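Local coordinates for protein versicolorin reductase (Brucella melitensis, PDB 4NIM) that probably catalyses NAD(P)(H)-dependent oxidation or reduction of a still undefined substrate, as a member of the short-chain dehydrogenase/reductase family, at residues 34-39 and 58-63; 70-75 and 81-86; 122-127 and 164-169; 137-142 and 146-151; 192-197 and 238-243. One frame throughout, in Å; residues are numbered along the deposited sequence. Where two conformers were deposited one is given.

Contact 1: residues 34-39 and 58-63; sequences LFAERG and AGLEEL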
# COMPACT_ATOMS: atom_id res chain seq x y z
N LEU A 34 -3.73 13.83 -0.67
CA LEU A 34 -3.01 14.30 -1.85
C LEU A 34 -3.80 13.97 -3.14
O LEU A 34 -3.87 14.79 -4.07
CB LEU A 34 -1.60 13.67 -1.90
CG LEU A 34 -0.80 14.11 -3.11
CD1 LEU A 34 -0.56 15.62 -3.08
CD2 LEU A 34 0.52 13.34 -3.20
N PHE A 35 -4.35 12.77 -3.20
CA PHE A 35 -5.10 12.33 -4.38
C PHE A 35 -6.28 13.28 -4.61
O PHE A 35 -6.53 13.67 -5.73
CB PHE A 35 -5.60 10.91 -4.24
CG PHE A 35 -4.58 9.87 -4.63
CD1 PHE A 35 -3.21 10.15 -4.59
CD2 PHE A 35 -4.98 8.62 -5.04
CE1 PHE A 35 -2.29 9.20 -4.98
CE2 PHE A 35 -4.04 7.65 -5.40
CZ PHE A 35 -2.70 7.94 -5.37
N ALA A 36 -7.00 13.62 -3.55
CA ALA A 36 -8.11 14.59 -3.64
C ALA A 36 -7.62 15.98 -4.09
O ALA A 36 -8.22 16.64 -4.99
CB ALA A 36 -8.82 14.67 -2.30
N GLU A 37 -6.52 16.42 -3.48
CA GLU A 37 -5.90 17.70 -3.86
C GLU A 37 -5.53 17.72 -5.33
O GLU A 37 -5.56 18.77 -5.97
CB GLU A 37 -4.69 18.02 -2.97
CG GLU A 37 -5.06 18.30 -1.52
CD GLU A 37 -3.85 18.46 -0.57
OE1 GLU A 37 -2.78 17.86 -0.81
OE2 GLU A 37 -3.97 19.19 0.44
N ARG A 38 -5.19 16.57 -5.89
CA ARG A 38 -4.84 16.48 -7.31
C ARG A 38 -5.98 16.04 -8.20
O ARG A 38 -5.73 15.62 -9.34
CB ARG A 38 -3.64 15.57 -7.50
CG ARG A 38 -2.39 16.18 -6.90
CD ARG A 38 -1.17 15.32 -7.15
NE ARG A 38 0.00 15.87 -6.47
CZ ARG A 38 1.25 15.42 -6.62
NH1 ARG A 38 1.49 14.42 -7.45
NH2 ARG A 38 2.24 15.99 -5.95
N GLY A 39 -7.21 16.15 -7.71
CA GLY A 39 -8.39 16.05 -8.57
C GLY A 39 -9.03 14.69 -8.65
O GLY A 39 -9.82 14.42 -9.56
N ALA A 58 -15.26 13.09 5.31
CA ALA A 58 -15.81 14.47 5.24
C ALA A 58 -14.68 15.43 4.83
O ALA A 58 -14.86 16.28 3.95
CB ALA A 58 -16.43 14.89 6.57
N GLY A 59 -13.50 15.23 5.40
CA GLY A 59 -12.32 15.97 4.97
C GLY A 59 -12.00 15.81 3.49
O GLY A 59 -11.61 16.76 2.84
N LEU A 60 -12.11 14.59 2.95
CA LEU A 60 -11.84 14.39 1.52
C LEU A 60 -12.89 15.10 0.64
O LEU A 60 -12.56 15.68 -0.41
CB LEU A 60 -11.79 12.90 1.19
CG LEU A 60 -10.60 12.16 1.80
CD1 LEU A 60 -10.67 10.65 1.60
CD2 LEU A 60 -9.27 12.71 1.28
N GLU A 61 -14.14 15.04 1.06
CA GLU A 61 -15.21 15.73 0.33
C GLU A 61 -14.93 17.23 0.27
O GLU A 61 -15.13 17.83 -0.76
CB GLU A 61 -16.58 15.41 0.95
CG GLU A 61 -16.97 13.92 0.87
CD GLU A 61 -17.89 13.58 -0.30
OE1 GLU A 61 -18.31 14.52 -1.02
OE2 GLU A 61 -18.21 12.38 -0.51
N GLU A 62 -14.44 17.83 1.36
CA GLU A 62 -14.18 19.28 1.34
C GLU A 62 -13.02 19.60 0.38
O GLU A 62 -12.93 20.73 -0.09
CB GLU A 62 -13.91 19.84 2.76
N LEU A 63 -12.14 18.63 0.09
CA LEU A 63 -11.07 18.82 -0.90
C LEU A 63 -11.53 18.58 -2.32
O LEU A 63 -10.79 18.82 -3.27
CB LEU A 63 -9.88 17.87 -0.60
CG LEU A 63 -9.11 18.21 0.68
CD1 LEU A 63 -8.11 17.10 0.99
CD2 LEU A 63 -8.43 19.57 0.58
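Ala36 receives two leucines, Leu60 and Leu63, from the last turns of helix 50-63, and the seam illustrates how consecutive helices of a Rossmann fold lie next to each other on one face of the parallel sheet. Strand 42-47, which joins the two helices in the chain, runs beneath them. The first residue of 58-63 to touch is Leu60. Its CG stands anti to the carbonyl carbon (chi1 -68°), and the branch ending in CD2 reaches Ala36 CB at 4.1 Å. Leu60 also rests on Leu43 and Ile45 of the strand, and Ala36 shares Leu43 with it, so this half of the seam is sealed against the sheet. Glu61 turns away from 34-39, and its OE2 accepts a hydrogen bond from Ala67 N. Leu63, a turn beyond Leu60, makes the closer approach: its CB sits 3.8 Å from Ala36 CB. From there its fork extends to the outer side, where CD1 lies 4.1 Å from Glu37 CG and CD2 is hardly farther. Only the aliphatic part of Glu37 is used, at the solvent edge of an otherwise apolar contact. Just past these residues helix 26-37 finishes in a Schellman motif with Gly39, at positive phi, as C-prime residue: Ala40 N bonds to Phe35 O, and Gly39 N bonds to Ala36 O at 2.9 Å.

Contact 2: residues 70-75 and 81-86; sequences VQVDLE and RRIVAE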
# COMPACT_ATOMS: atom_id res chain seq x y z
N VAL A 70 -15.01 2.45 4.28
CA VAL A 70 -15.41 1.06 4.54
C VAL A 70 -14.74 0.60 5.84
O VAL A 70 -13.54 0.70 5.97
CB VAL A 70 -15.00 0.12 3.38
CG1 VAL A 70 -15.75 -1.20 3.45
CG2 VAL A 70 -15.34 0.77 2.03
N GLN A 71 -15.54 0.21 6.84
CA GLN A 71 -14.99 -0.24 8.09
C GLN A 71 -14.55 -1.71 7.89
O GLN A 71 -15.35 -2.57 7.51
CB GLN A 71 -16.03 -0.13 9.19
CG GLN A 71 -15.38 -0.31 10.56
CD GLN A 71 -16.35 -0.27 11.71
OE1 GLN A 71 -17.52 -0.60 11.58
NE2 GLN A 71 -15.87 0.16 12.86
N VAL A 72 -13.28 -2.00 8.09
CA VAL A 72 -12.76 -3.34 7.83
C VAL A 72 -11.78 -3.87 8.87
O VAL A 72 -11.17 -3.12 9.62
CB VAL A 72 -12.01 -3.39 6.47
CG1 VAL A 72 -12.96 -3.13 5.31
CG2 VAL A 72 -10.83 -2.42 6.46
N ASP A 73 -11.62 -5.18 8.86
CA ASP A 73 -10.48 -5.86 9.46
C ASP A 73 -9.77 -6.54 8.28
O ASP A 73 -10.30 -7.48 7.69
CB ASP A 73 -11.00 -6.90 10.46
CG ASP A 73 -9.90 -7.80 11.01
OD1 ASP A 73 -8.69 -7.56 10.77
OD2 ASP A 73 -10.29 -8.75 11.69
N LEU A 74 -8.60 -6.02 7.90
CA LEU A 74 -7.93 -6.54 6.71
C LEU A 74 -7.45 -7.99 6.86
O LEU A 74 -7.12 -8.65 5.86
CB LEU A 74 -6.75 -5.64 6.29
CG LEU A 74 -7.07 -4.28 5.72
CD1 LEU A 74 -5.76 -3.54 5.45
CD2 LEU A 74 -7.92 -4.40 4.46
N GLU A 75 -7.49 -8.51 8.07
CA GLU A 75 -7.17 -9.97 8.28
C GLU A 75 -8.26 -10.85 7.70
O GLU A 75 -8.06 -12.03 7.47
CB GLU A 75 -7.01 -10.30 9.75
CG GLU A 75 -5.84 -9.57 10.37
CD GLU A 75 -5.70 -9.85 11.86
OE1 GLU A 75 -5.92 -11.02 12.29
OE2 GLU A 75 -5.37 -8.89 12.59
N ARG A 81 -12.27 -8.09 0.01
CA ARG A 81 -13.12 -8.09 -1.17
C ARG A 81 -14.18 -6.98 -1.15
O ARG A 81 -14.44 -6.39 -2.20
CB ARG A 81 -13.77 -9.45 -1.37
CG ARG A 81 -12.73 -10.52 -1.64
CD ARG A 81 -13.39 -11.88 -1.60
NE ARG A 81 -12.51 -12.84 -2.20
CZ ARG A 81 -12.47 -14.12 -1.91
NH1 ARG A 81 -13.26 -14.63 -0.97
NH2 ARG A 81 -11.59 -14.89 -2.57
N ARG A 82 -14.77 -6.72 0.02
CA ARG A 82 -15.81 -5.69 0.14
C ARG A 82 -15.30 -4.29 -0.18
O ARG A 82 -16.05 -3.45 -0.71
CB ARG A 82 -16.47 -5.72 1.53
CG ARG A 82 -17.77 -4.93 1.60
CD ARG A 82 -18.66 -5.39 2.75
NE ARG A 82 -18.00 -5.26 4.04
CZ ARG A 82 -17.51 -6.28 4.73
NH1 ARG A 82 -17.61 -7.52 4.26
NH2 ARG A 82 -16.90 -6.05 5.89
N ILE A 83 -14.02 -4.02 0.12
CA ILE A 83 -13.46 -2.71 -0.17
C ILE A 83 -13.56 -2.38 -1.65
O ILE A 83 -14.05 -1.29 -2.07
CB ILE A 83 -12.00 -2.63 0.28
CG1 ILE A 83 -11.95 -2.69 1.82
CG2 ILE A 83 -11.37 -1.35 -0.20
CD1 ILE A 83 -10.60 -3.05 2.36
N VAL A 84 -13.09 -3.31 -2.44
CA VAL A 84 -13.09 -3.13 -3.88
C VAL A 84 -14.53 -3.19 -4.43
O VAL A 84 -14.89 -2.35 -5.29
CB VAL A 84 -12.18 -4.16 -4.57
CG1 VAL A 84 -12.31 -4.05 -6.09
CG2 VAL A 84 -10.74 -3.95 -4.16
N ALA A 85 -15.36 -4.09 -3.88
CA ALA A 85 -16.80 -4.06 -4.21
C ALA A 85 -17.45 -2.70 -3.98
O ALA A 85 -18.33 -2.31 -4.74
CB ALA A 85 -17.58 -5.10 -3.42
N GLU A 86 -17.00 -1.98 -2.95
CA GLU A 86 -17.57 -0.68 -2.63
C GLU A 86 -17.17 0.38 -3.65
O GLU A 86 -17.94 1.32 -3.89
CB GLU A 86 -17.23 -0.27 -1.20
CG GLU A 86 -18.23 -0.81 -0.17
CD GLU A 86 -19.54 -0.03 -0.22
OE1 GLU A 86 -19.65 1.05 0.42
OE2 GLU A 86 -20.46 -0.47 -0.95
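Ile83 lays its CG1-CD1 arm against Val72 and Leu74, and here the contact is tightest. With CG1 anti to the carbonyl carbon (chi1 -67°), the arm leaves helix 77-91 in the direction of the chain opposite. Val72 offers a methyl to the methylene, CG1 meeting Ile83 CG1 at 3.7 Å; Leu74 offers one to the terminal methyl, CD2 lying 3.7 Å from Ile83 CD1. Both neighbours lie roughly at right angles to the isoleucine. Buried Val70 belongs to the same packed part, its CG2 3.9 Å from Glu86 CB and its CG1 a looser 4.4 Å from Ile83 CG1. Cys46 of strand 42-47 touches both Val72 and Ile83 and continues the apolar layer into the sheet. Toward solvent the packing thins. The carboxylate of Glu86 bends off to a salt bridge with Arg89. In the conformer given, Arg82 bends at chi3 and brings its guanidinium edge toward Gln71 O, NH2 staying 4.1 Å away, and forms a salt bridge with Asp79. Past the strand end, Asp73 OD1 accepts from Glu75 N at 3.1 Å, an Asx turn. In classical short-chain dehydrogenases an aspartate after the third strand helps to shape the adenine pocket, and Asp73 probably corresponds to it. The whole is a beta-alpha unit of the Rossmann fold, in which outermost strand 66-71 passes through a short loop into the helix that covers it.

Contact 3: residues 122-127 and 164-169; sequences AVNTRA and AAYCAS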
# COMPACT_ATOMS: atom_id res chain seq x y z
N ALA A 122 -1.22 -11.88 7.13
CA ALA A 122 -2.57 -11.61 6.75
C ALA A 122 -2.72 -10.15 6.27
O ALA A 122 -3.38 -9.91 5.25
CB ALA A 122 -3.53 -11.87 7.91
N VAL A 123 -2.13 -9.20 6.98
CA VAL A 123 -2.33 -7.78 6.65
C VAL A 123 -1.30 -7.35 5.61
O VAL A 123 -1.64 -6.62 4.71
CB VAL A 123 -2.25 -6.85 7.89
CG1 VAL A 123 -2.35 -5.37 7.50
CG2 VAL A 123 -3.34 -7.21 8.90
N ASN A 124 -0.06 -7.83 5.72
CA ASN A 124 1.03 -7.28 4.89
C ASN A 124 1.16 -7.97 3.51
O ASN A 124 1.75 -7.38 2.59
CB ASN A 124 2.35 -7.30 5.60
CG ASN A 124 2.38 -6.42 6.81
OD1 ASN A 124 1.57 -5.50 6.94
ND2 ASN A 124 3.34 -6.63 7.65
N THR A 125 0.58 -9.16 3.37
CA THR A 125 0.79 -9.98 2.19
C THR A 125 -0.51 -10.49 1.63
O THR A 125 -0.76 -10.34 0.43
CB THR A 125 1.75 -11.20 2.50
OG1 THR A 125 2.91 -10.77 3.26
CG2 THR A 125 2.19 -11.79 1.23
N ARG A 126 -1.33 -11.14 2.46
CA ARG A 126 -2.60 -11.72 1.99
C ARG A 126 -3.63 -10.61 1.58
O ARG A 126 -4.33 -10.72 0.56
CB ARG A 126 -3.20 -12.63 3.06
CG ARG A 126 -4.36 -13.47 2.55
CD ARG A 126 -4.79 -14.50 3.56
NE ARG A 126 -5.49 -13.92 4.68
CZ ARG A 126 -5.72 -14.55 5.83
NH1 ARG A 126 -5.29 -15.79 6.01
NH2 ARG A 126 -6.35 -13.94 6.81
N ALA A 127 -3.73 -9.59 2.40
CA ALA A 127 -4.67 -8.49 2.08
C ALA A 127 -4.30 -7.86 0.73
O ALA A 127 -5.15 -7.83 -0.16
CB ALA A 127 -4.79 -7.50 3.20
N ALA A 164 11.41 -10.29 12.65
CA ALA A 164 11.66 -11.32 11.68
C ALA A 164 10.50 -11.61 10.77
O ALA A 164 10.69 -11.67 9.55
CB ALA A 164 12.13 -12.63 12.35
N ALA A 165 9.32 -11.87 11.33
CA ALA A 165 8.18 -12.26 10.50
C ALA A 165 7.71 -11.08 9.63
O ALA A 165 7.32 -11.28 8.45
CB ALA A 165 7.01 -12.76 11.36
N TYR A 166 7.80 -9.90 10.20
CA TYR A 166 7.44 -8.65 9.46
C TYR A 166 8.29 -8.54 8.20
O TYR A 166 7.76 -8.32 7.11
CB TYR A 166 7.68 -7.41 10.32
CG TYR A 166 7.66 -6.08 9.59
CD1 TYR A 166 6.51 -5.40 9.41
CD2 TYR A 166 8.85 -5.52 9.08
CE1 TYR A 166 6.50 -4.13 8.77
CE2 TYR A 166 8.86 -4.33 8.39
CZ TYR A 166 7.70 -3.64 8.26
OH TYR A 166 7.78 -2.46 7.59
N CYS A 167 9.59 -8.77 8.33
CA CYS A 167 10.50 -8.62 7.18
C CYS A 167 10.11 -9.64 6.11
O CYS A 167 9.93 -9.26 4.96
CB CYS A 167 11.93 -8.80 7.57
SG CYS A 167 12.50 -7.51 8.71
N ALA A 168 9.94 -10.91 6.51
CA ALA A 168 9.47 -11.94 5.55
C ALA A 168 8.16 -11.60 4.84
O ALA A 168 7.99 -11.88 3.64
CB ALA A 168 9.43 -13.32 6.25
N SER A 169 7.19 -11.04 5.56
CA SER A 169 5.90 -10.65 4.95
C SER A 169 6.07 -9.61 3.84
O SER A 169 5.35 -9.65 2.85
CB SER A 169 4.88 -10.14 5.99
OG SER A 169 5.19 -8.84 6.51
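Thr125 OG1 donates to the carbonyl of Ser169, 2.7 Å from Ser169 O, and the hydroxyl of that same serine takes up a second bond from the neighbouring residue on helix 114-142: Asn124 ND2 donates a hydrogen bond to Ser169 OG at 3.1 Å, nearly straight at 160°. The acceptor lies in the plane of the amide. Ser169 OG in turn donates to Tyr166 O, 2.7 Å away, because a chi1 of 73° sets the hydroxyl between the backbone N and the carbonyl carbon and bends it back over its own helix. Two partners thus fix the rotation of this buried hydroxyl, while Asn124 OD1 accepts from Leu103 N and holds the amide at its other end. In the short-chain dehydrogenase fold this is the neighbourhood of the active site: Tyr166 and Lys170 match the family's YxxxK signature, Tyr166 OH makes a weak hydrogen bond with Ser153 OG, and Asn124 probably completes the Asn-Ser-Tyr-Lys tetrad. The helix carrying Asn124 widens here into a pi-type turn, with Ala127 N bonded to Ala122 O at 2.9 Å. Around the bonds the packing is close but small in area. Asn124 ND2 stands 3.8 Å from Tyr166 CD1, amide and ring planes almost perpendicular, and Asn124 CB backs onto Ser169 CB. The axes of 122-127 and 164-169 run 19° apart and approach to 9.5 Å, and Phe121 touches Ala168 and Ser169.

Contact 4: residues 137-142 and 146-151; sequences KLFRRD and GAIVNV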
# COMPACT_ATOMS: atom_id res chain seq x y z
N LYS A 137 -9.76 -7.75 -11.51
CA LYS A 137 -11.00 -8.19 -12.12
C LYS A 137 -11.79 -6.95 -12.66
O LYS A 137 -12.31 -6.98 -13.77
CB LYS A 137 -11.85 -8.95 -11.12
CG LYS A 137 -11.34 -10.37 -10.76
CD LYS A 137 -12.19 -10.97 -9.64
CE LYS A 137 -11.62 -12.31 -9.13
NZ LYS A 137 -12.35 -12.81 -7.93
N LEU A 138 -11.82 -5.87 -11.91
CA LEU A 138 -12.49 -4.62 -12.39
C LEU A 138 -11.71 -3.98 -13.54
O LEU A 138 -12.31 -3.50 -14.50
CB LEU A 138 -12.65 -3.61 -11.27
CG LEU A 138 -13.58 -4.06 -10.13
CD1 LEU A 138 -13.81 -2.90 -9.18
CD2 LEU A 138 -14.88 -4.63 -10.66
N PHE A 139 -10.38 -3.94 -13.44
CA PHE A 139 -9.60 -3.34 -14.51
C PHE A 139 -9.90 -4.07 -15.83
O PHE A 139 -10.17 -3.42 -16.85
CB PHE A 139 -8.12 -3.40 -14.25
CG PHE A 139 -7.65 -2.59 -13.05
CD1 PHE A 139 -8.30 -1.43 -12.63
CD2 PHE A 139 -6.47 -2.97 -12.40
CE1 PHE A 139 -7.81 -0.70 -11.55
CE2 PHE A 139 -5.98 -2.26 -11.33
CZ PHE A 139 -6.65 -1.12 -10.91
N ARG A 140 -9.89 -5.40 -15.79
CA ARG A 140 -10.19 -6.19 -16.99
C ARG A 140 -11.61 -6.00 -17.51
O ARG A 140 -11.81 -5.93 -18.72
CB ARG A 140 -9.93 -7.67 -16.74
CG ARG A 140 -8.47 -7.95 -16.50
CD ARG A 140 -8.24 -9.34 -15.95
NE ARG A 140 -8.42 -10.43 -16.92
CZ ARG A 140 -9.41 -11.30 -16.94
NH1 ARG A 140 -10.42 -11.26 -16.08
NH2 ARG A 140 -9.33 -12.30 -17.78
N ARG A 141 -12.59 -5.99 -16.61
CA ARG A 141 -13.98 -5.89 -16.99
C ARG A 141 -14.19 -4.58 -17.79
O ARG A 141 -14.93 -4.58 -18.78
CB ARG A 141 -14.86 -5.85 -15.74
CG ARG A 141 -16.35 -5.75 -16.07
CD ARG A 141 -17.18 -5.50 -14.84
NE ARG A 141 -17.05 -4.11 -14.43
CZ ARG A 141 -17.47 -3.63 -13.27
NH1 ARG A 141 -18.07 -4.43 -12.39
NH2 ARG A 141 -17.29 -2.33 -13.01
N ASP A 142 -13.55 -3.49 -17.36
CA ASP A 142 -13.84 -2.18 -17.95
C ASP A 142 -12.68 -1.71 -18.87
O ASP A 142 -12.69 -0.59 -19.32
CB ASP A 142 -14.12 -1.15 -16.85
CG ASP A 142 -15.36 -1.45 -16.06
OD1 ASP A 142 -16.25 -2.14 -16.59
OD2 ASP A 142 -15.46 -1.01 -14.89
N GLY A 146 -5.13 -0.02 -15.38
CA GLY A 146 -5.06 0.22 -13.95
C GLY A 146 -3.65 0.42 -13.44
O GLY A 146 -2.68 0.08 -14.11
N ALA A 147 -3.53 1.00 -12.26
CA ALA A 147 -2.24 1.19 -11.61
C ALA A 147 -2.41 0.78 -10.17
O ALA A 147 -3.40 1.14 -9.52
CB ALA A 147 -1.74 2.62 -11.73
N ILE A 148 -1.53 -0.11 -9.73
CA ILE A 148 -1.43 -0.58 -8.36
C ILE A 148 -0.08 -0.15 -7.75
O ILE A 148 0.98 -0.26 -8.40
CB ILE A 148 -1.55 -2.11 -8.34
CG1 ILE A 148 -2.89 -2.53 -9.00
CG2 ILE A 148 -1.45 -2.63 -6.93
CD1 ILE A 148 -3.10 -4.02 -9.05
N VAL A 149 -0.12 0.32 -6.51
CA VAL A 149 1.10 0.72 -5.75
C VAL A 149 1.08 -0.05 -4.44
O VAL A 149 0.16 0.08 -3.63
CB VAL A 149 1.21 2.21 -5.50
CG1 VAL A 149 2.52 2.55 -4.77
CG2 VAL A 149 1.12 3.01 -6.79
N ASN A 150 2.04 -0.94 -4.27
CA ASN A 150 2.24 -1.62 -3.01
C ASN A 150 3.23 -0.87 -2.12
O ASN A 150 4.33 -0.50 -2.58
CB ASN A 150 2.74 -3.03 -3.28
CG ASN A 150 1.70 -3.86 -3.99
OD1 ASN A 150 0.50 -3.67 -3.75
ND2 ASN A 150 2.13 -4.75 -4.89
N VAL A 151 2.87 -0.62 -0.88
CA VAL A 151 3.80 0.02 0.05
C VAL A 151 4.49 -1.11 0.84
O VAL A 151 3.89 -1.76 1.69
CB VAL A 151 3.13 0.98 0.99
CG1 VAL A 151 4.16 1.63 1.95
CG2 VAL A 151 2.42 2.11 0.18
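Phe139 lays the face of its ring flat on Gly146, and this one CH-pi contact carries most of the interface. Gly146 CA stands 3.5 Å from the ring centroid and only 5° off the ring normal, so well centred that all six ring carbons are almost equally distant from it. Since Gly146 bears no side chain, the aromatic plane can settle directly on the backbone. Ile148 approaches differently, at the rim and in the plane of the ring: its CG1 is 3.9 Å from Phe139 CE2, with CD1 following at slightly greater distance. Face and edge are therefore taken by the residue just before strand 147-153 and by Ile148 within it, and Ile189 adds a further apolar neighbour. On the outer side of the helix Arg141 grips Asp142 side-on, Arg141 NE to Asp142 OD1 at 3.0 Å and Arg141 NH2 to Asp142 OD2 at 2.9 Å. Arg141 NH1 has a second partner in Asp88. A short loop joins helix 114-142 to strand 147-153, a central strand bonded on its flanks to 96-99 and 190-196; this is the alpha-to-beta return of a Rossmann beta-alpha-beta crossover, with a helix aromatic folded down on the strand's beginning.

Contact 5: residues 192-197 and 238-243; sequences NSLNIG and ARAIAF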
# COMPACT_ATOMS: atom_id res chain seq x y z
N ASN A 192 3.64 -1.59 -9.07
CA ASN A 192 4.94 -1.15 -8.62
C ASN A 192 4.96 -1.09 -7.12
O ASN A 192 3.90 -1.02 -6.45
CB ASN A 192 5.26 0.22 -9.19
CG ASN A 192 5.48 0.19 -10.67
OD1 ASN A 192 6.47 -0.33 -11.17
ND2 ASN A 192 4.56 0.79 -11.39
N SER A 193 6.17 -1.14 -6.58
CA SER A 193 6.35 -1.09 -5.14
C SER A 193 7.19 0.08 -4.68
O SER A 193 8.16 0.44 -5.32
CB SER A 193 7.07 -2.41 -4.69
OG SER A 193 7.23 -2.37 -3.28
N LEU A 194 6.79 0.66 -3.56
CA LEU A 194 7.56 1.70 -2.93
C LEU A 194 8.01 1.17 -1.58
O LEU A 194 7.17 0.84 -0.73
CB LEU A 194 6.73 2.99 -2.77
CG LEU A 194 7.55 4.18 -2.29
CD1 LEU A 194 8.50 4.67 -3.38
CD2 LEU A 194 6.62 5.31 -1.84
N ASN A 195 9.32 1.05 -1.39
CA ASN A 195 9.85 0.34 -0.24
C ASN A 195 10.37 1.36 0.75
O ASN A 195 11.48 1.87 0.60
CB ASN A 195 10.92 -0.69 -0.60
CG ASN A 195 10.36 -1.88 -1.33
OD1 ASN A 195 9.68 -1.72 -2.36
ND2 ASN A 195 10.67 -3.09 -0.85
N ILE A 196 9.58 1.61 1.78
CA ILE A 196 9.81 2.76 2.65
C ILE A 196 10.53 2.42 3.93
O ILE A 196 10.53 1.28 4.43
CB ILE A 196 8.50 3.53 2.97
CG1 ILE A 196 7.49 2.66 3.73
CG2 ILE A 196 7.88 4.08 1.71
CD1 ILE A 196 6.34 3.47 4.30
N GLY A 197 11.23 3.44 4.42
CA GLY A 197 11.80 3.44 5.76
C GLY A 197 10.73 3.64 6.82
O GLY A 197 9.55 3.49 6.55
N ALA A 238 3.65 10.22 0.05
CA ALA A 238 2.48 10.27 -0.82
C ALA A 238 2.79 10.76 -2.23
O ALA A 238 2.20 10.29 -3.18
CB ALA A 238 1.37 11.09 -0.19
N ARG A 239 3.73 11.68 -2.35
CA ARG A 239 4.13 12.21 -3.65
C ARG A 239 4.74 11.14 -4.54
O ARG A 239 4.46 11.10 -5.72
CB ARG A 239 5.05 13.43 -3.49
CG ARG A 239 4.24 14.65 -3.01
CD ARG A 239 5.06 15.93 -2.88
NE ARG A 239 6.44 15.60 -2.55
CZ ARG A 239 7.41 16.48 -2.31
NH1 ARG A 239 7.17 17.79 -2.30
NH2 ARG A 239 8.63 16.00 -2.04
N ALA A 240 5.54 10.27 -3.96
CA ALA A 240 6.15 9.17 -4.71
C ALA A 240 5.07 8.17 -5.13
O ALA A 240 5.08 7.64 -6.24
CB ALA A 240 7.22 8.50 -3.86
N ILE A 241 4.12 7.93 -4.25
CA ILE A 241 3.00 7.08 -4.57
C ILE A 241 2.20 7.65 -5.74
O ILE A 241 1.87 6.92 -6.70
CB ILE A 241 2.10 6.86 -3.34
CG1 ILE A 241 2.85 5.98 -2.29
CG2 ILE A 241 0.79 6.16 -3.73
CD1 ILE A 241 2.11 5.82 -0.98
N ALA A 242 1.85 8.94 -5.66
CA ALA A 242 1.17 9.58 -6.75
C ALA A 242 1.88 9.44 -8.11
O ALA A 242 1.22 9.15 -9.15
CB ALA A 242 0.89 11.04 -6.43
N PHE A 243 3.21 9.60 -8.11
CA PHE A 243 3.98 9.40 -9.32
C PHE A 243 3.69 8.03 -9.91
O PHE A 243 3.33 7.91 -11.09
CB PHE A 243 5.49 9.61 -9.07
CG PHE A 243 6.39 9.11 -10.19
CD1 PHE A 243 6.53 9.82 -11.38
CD2 PHE A 243 7.15 7.95 -10.02
CE1 PHE A 243 7.38 9.39 -12.39
CE2 PHE A 243 8.00 7.50 -11.04
CZ PHE A 243 8.12 8.22 -12.21
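Leu194 is the one residue of strand 190-196 that meets 238-243, and it does so through its fork. CD2 lies 3.8 Å from Ala240 CB and 3.9 Å from Ile241 CG1, wedged between two consecutive residues of the helix, while CD1 reaches Ala240 CB at 4.1 Å. A chi1 of -172° puts CG beside the carbonyl carbon and lifts the fork off the strand toward the helix; Ile241, for its part, runs across it at about a right angle. The second shell keeps these groups in place. Leu194 is flanked by Val257 and Phe259 of the adjoining strand 256-259, and Ile241 by Thr31 of helix 26-37 and by Val151 of strand 147-153, which borders strand 190-196 on the other side. Ala238 and Ala242 of the same helix lean on Leu34 and Phe35, which ties it to helix 26-37, the first helix of the Rossmann fold. Ser193 and Asn195 face the far side of the sheet from Leu194 and are polar: Ser193 OG donates to Asn195 OD1 at 2.7 Å, and Asn195 ND2 goes to Asp174 OD2 and Ser153 O. Asn192 is a polar residue on the Leu194 face; its OD1 accepts from Ala255 N and its ND2 donates to Met252 O, linking the strand to the segment ahead of strand 256-259. Between 192-197 and 238-243 themselves no polar atoms pair, so the side-chain contact rests on dispersion and burial, and shape rather than directional bonding sets the fit.

Contacts 2, 4 and 5 pack helices on the parallel sheet, whereas contacts 1 and 3 join helix to helix, and together they form a connected chain. Contact 1 touches contact 5 where Leu34 CD2 packs 3.5 Å from Ala238 O. Contact 5 joins contact 4 through the pairing of neighbouring strands, Asn150 N to Asn192 O at 2.9 Å. Contact 4 meets contact 2 between helices, Val84 CG1 to Leu138 CD1 at 3.6 Å, and contact 2 reaches contact 3 by a probable hydrogen bond from Arg126 NH2 to Glu75 O, 2.6 Å. Contact 3 holds the probable active site; the centres of contacts 2 and 5 are each about 18 Å from its own, whereas contact 1 lies about 30 Å off, across the centre of the chain.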